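Local coordinates for protein lectin (Pleurotus ostreatus, PDB 6T0Q) that binds calcium and probably recognises galactose and N-acetylgalactosamine on glycans through modules resembling carbohydrate-binding domains, at residues I201-N206 / G329-K334. Numbering follows the deposited sequence.
Sequences IWTSDN and GWESAK
K334 runs fully extended along the T203–N206 turn. Its CB sits 3.6 Å from W202 O; CG, anti to the backbone N (chi1 178°), directs the chain past S204, where CD comes within 4.0 Å of S204 CA. CE then approaches N206 O, and NZ closes a 2.7 Å hydrogen bond to that carbonyl, only 18° from its plane. A water accepting from K334 NZ and donating to S204 O gives the ammonium a second link to the turn. At the root of the same lysine, W202 and K334 form an antiparallel hydrogen-bonded pair: W202 N donates to K334 O, and K334 N returns a 2.9 Å bond to W202 O. The I201 CA–K334 O distance of 3.1 Å adds a CA-H...O contact.

The E331 carboxylate holds S204 by two oxygens. S204 OG donates a hydrogen bond to the syn lone pair of E331 OE1, 2.6 Å between OG and OE1, whereas S204 N meets OE2 from above the carboxylate plane, in a longer but nearly straight bond (172° at the hydrogen). The turn is of type I, closed by N206 N to T203 O and braced internally by T203 OG1 donating to D205 OD1; D205 also forms a salt bridge with R216. Beside the bridge, I201 CD1 lies 3.8 Å from A333 CB, an apolar contact between the segments. The W202–K334 bridge joins 199-202, the chain's outermost strand in this antiparallel sheet, to 331-338, while I201 also bonds to V288 through its backbone. W202 touches N281, a calcium ligand, placing strand and turn beside the second calcium site of a beta-sheet lectin domain.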
loop_
_atom_site.group_PDB
_atom_site.type_symbol
_atom_site.label_atom_id
_atom_site.label_comp_id
_atom_site.label_asym_id
_atom_site.label_seq_id
_atom_site.Cartn_x
_atom_site.Cartn_y
_atom_site.Cartn_z
ATOM N N ILE A 201 -19.750 -7.930 14.180
ATOM C CA ILE A 201 -20.133 -7.853 12.775
ATOM C C ILE A 201 -20.429 -9.257 12.262
ATOM O O ILE A 201 -20.049 -10.266 12.866
ATOM C CB ILE A 201 -19.058 -7.171 11.889
ATOM C CG1 ILE A 201 -17.745 -7.972 11.889
ATOM C CG2 ILE A 201 -18.820 -5.729 12.347
ATOM C CD1 ILE A 201 -16.674 -7.400 10.934
ATOM N N TRP A 202 -21.125 -9.308 11.129
ATOM C CA TRP A 202 -21.369 -10.559 10.421
ATOM C C TRP A 202 -21.692 -10.208 8.974
ATOM O O TRP A 202 -21.667 -9.036 8.584
ATOM C CB TRP A 202 -22.498 -11.365 11.077
ATOM C CG TRP A 202 -22.435 -12.850 10.801
ATOM C CD1 TRP A 202 -23.278 -13.579 9.993
ATOM C CD2 TRP A 202 -21.485 -13.787 11.336
ATOM N NE1 TRP A 202 -22.911 -14.905 10.006
ATOM C CE2 TRP A 202 -21.811 -15.057 10.815
ATOM C CE3 TRP A 202 -20.393 -13.672 12.212
ATOM C CZ2 TRP A 202 -21.082 -16.205 11.137
ATOM C CZ3 TRP A 202 -19.671 -14.808 12.529
ATOM C CH2 TRP A 202 -20.023 -16.063 11.996
ATOM N N THR A 203 -21.972 -11.231 8.169
ATOM C CA THR A 203 -22.548 -10.965 6.859
ATOM C C THR A 203 -24.010 -10.553 7.020
ATOM O O THR A 203 -24.618 -10.715 8.085
ATOM C CB THR A 203 -22.425 -12.184 5.943
ATOM O OG1 THR A 203 -22.616 -13.380 6.710
ATOM C CG2 THR A 203 -21.053 -12.221 5.285
ATOM N N SER A 204 -24.581 -10.016 5.943
ATOM C CA SER A 204 -25.897 -9.398 6.030
ATOM C C SER A 204 -27.044 -10.407 6.064
ATOM O O SER A 204 -28.201 -9.985 6.143
ATOM C CB SER A 204 -26.087 -8.412 4.870
ATOM O OG SER A 204 -25.924 -9.062 3.626
ATOM N N ASP A 205 -26.764 -11.716 6.026
ATOM C CA ASP A 205 -27.787 -12.719 6.315
ATOM C C ASP A 205 -28.056 -12.865 7.808
ATOM O O ASP A 205 -28.903 -13.672 8.199
ATOM C CB ASP A 205 -27.397 -14.083 5.723
ATOM C CG ASP A 205 -26.027 -14.568 6.193
ATOM O OD1 ASP A 205 -25.318 -13.814 6.899
ATOM O OD2 ASP A 205 -25.655 -15.711 5.856
ATOM N N ASN A 206 -27.345 -12.122 8.653
ATOM C CA ASN A 206 -27.605 -12.096 10.092
ATOM C C ASN A 206 -28.742 -11.105 10.323
ATOM O O ASN A 206 -28.534 -9.889 10.297
ATOM C CB ASN A 206 -26.337 -11.696 10.846
ATOM C CG ASN A 206 -26.435 -11.911 12.347
ATOM O OD1 ASN A 206 -27.484 -11.708 12.943
ATOM N ND2 ASN A 206 -25.320 -12.311 12.970
ATOM N N GLY A 329 -17.415 -8.509 -5.354
ATOM C CA GLY A 329 -18.423 -9.387 -4.803
ATOM C C GLY A 329 -18.425 -9.510 -3.292
ATOM O O GLY A 329 -19.350 -10.120 -2.743
ATOM N N TRP A 330 -17.421 -8.977 -2.598
ATOM C CA TRP A 330 -17.482 -8.880 -1.145
ATOM C C TRP A 330 -18.327 -7.674 -0.748
ATOM O O TRP A 330 -18.243 -6.613 -1.368
ATOM C CB TRP A 330 -16.077 -8.751 -0.545
ATOM C CG TRP A 330 -15.192 -9.971 -0.692
ATOM C CD1 TRP A 330 -14.767 -10.551 -1.865
ATOM C CD2 TRP A 330 -14.592 -10.732 0.370
ATOM N NE1 TRP A 330 -13.960 -11.634 -1.590
ATOM C CE2 TRP A 330 -13.833 -11.763 -0.229
ATOM C CE3 TRP A 330 -14.631 -10.645 1.770
ATOM C CZ2 TRP A 330 -13.122 -12.700 0.520
ATOM C CZ3 TRP A 330 -13.926 -11.580 2.513
ATOM C CH2 TRP A 330 -13.180 -12.594 1.884
ATOM N N GLU A 331 -19.139 -7.835 0.290
ATOM C CA GLU A 331 -19.999 -6.766 0.774
ATOM C C GLU A 331 -19.379 -6.078 1.987
ATOM O O GLU A 331 -18.474 -6.606 2.637
ATOM C CB GLU A 331 -21.386 -7.313 1.146
ATOM C CG GLU A 331 -21.343 -8.370 2.266
ATOM C CD GLU A 331 -22.718 -8.869 2.705
ATOM O OE1 GLU A 331 -23.721 -8.160 2.476
ATOM O OE2 GLU A 331 -22.794 -9.974 3.286
ATOM N N SER A 332 -19.881 -4.884 2.288
ATOM C CA SER A 332 -19.611 -4.267 3.578
ATOM C C SER A 332 -20.139 -5.158 4.696
ATOM O O SER A 332 -21.277 -5.630 4.636
ATOM C CB SER A 332 -20.273 -2.892 3.654
ATOM O OG SER A 332 -19.635 -1.985 2.786
ATOM N N ALA A 333 -19.312 -5.395 5.712
ATOM C CA ALA A 333 -19.778 -6.148 6.871
ATOM C C ALA A 333 -20.944 -5.424 7.534
ATOM O O ALA A 333 -21.019 -4.191 7.535
ATOM C CB ALA A 333 -18.639 -6.343 7.882
ATOM N N LYS A 334 -21.859 -6.201 8.107
ATOM C CA LYS A 334 -23.014 -5.660 8.814
ATOM C C LYS A 334 -22.703 -5.558 10.301
ATOM O O LYS A 334 -22.240 -6.527 10.913
ATOM C CB LYS A 334 -24.243 -6.546 8.609
ATOM C CG LYS A 334 -25.492 -6.072 9.360
ATOM C CD LYS A 334 -26.673 -6.991 9.099
ATOM C CE LYS A 334 -27.904 -6.546 9.901
ATOM N NZ LYS A 334 -29.098 -7.379 9.588
HETATM O O HOH W 1 -29.342 -7.640 6.616
#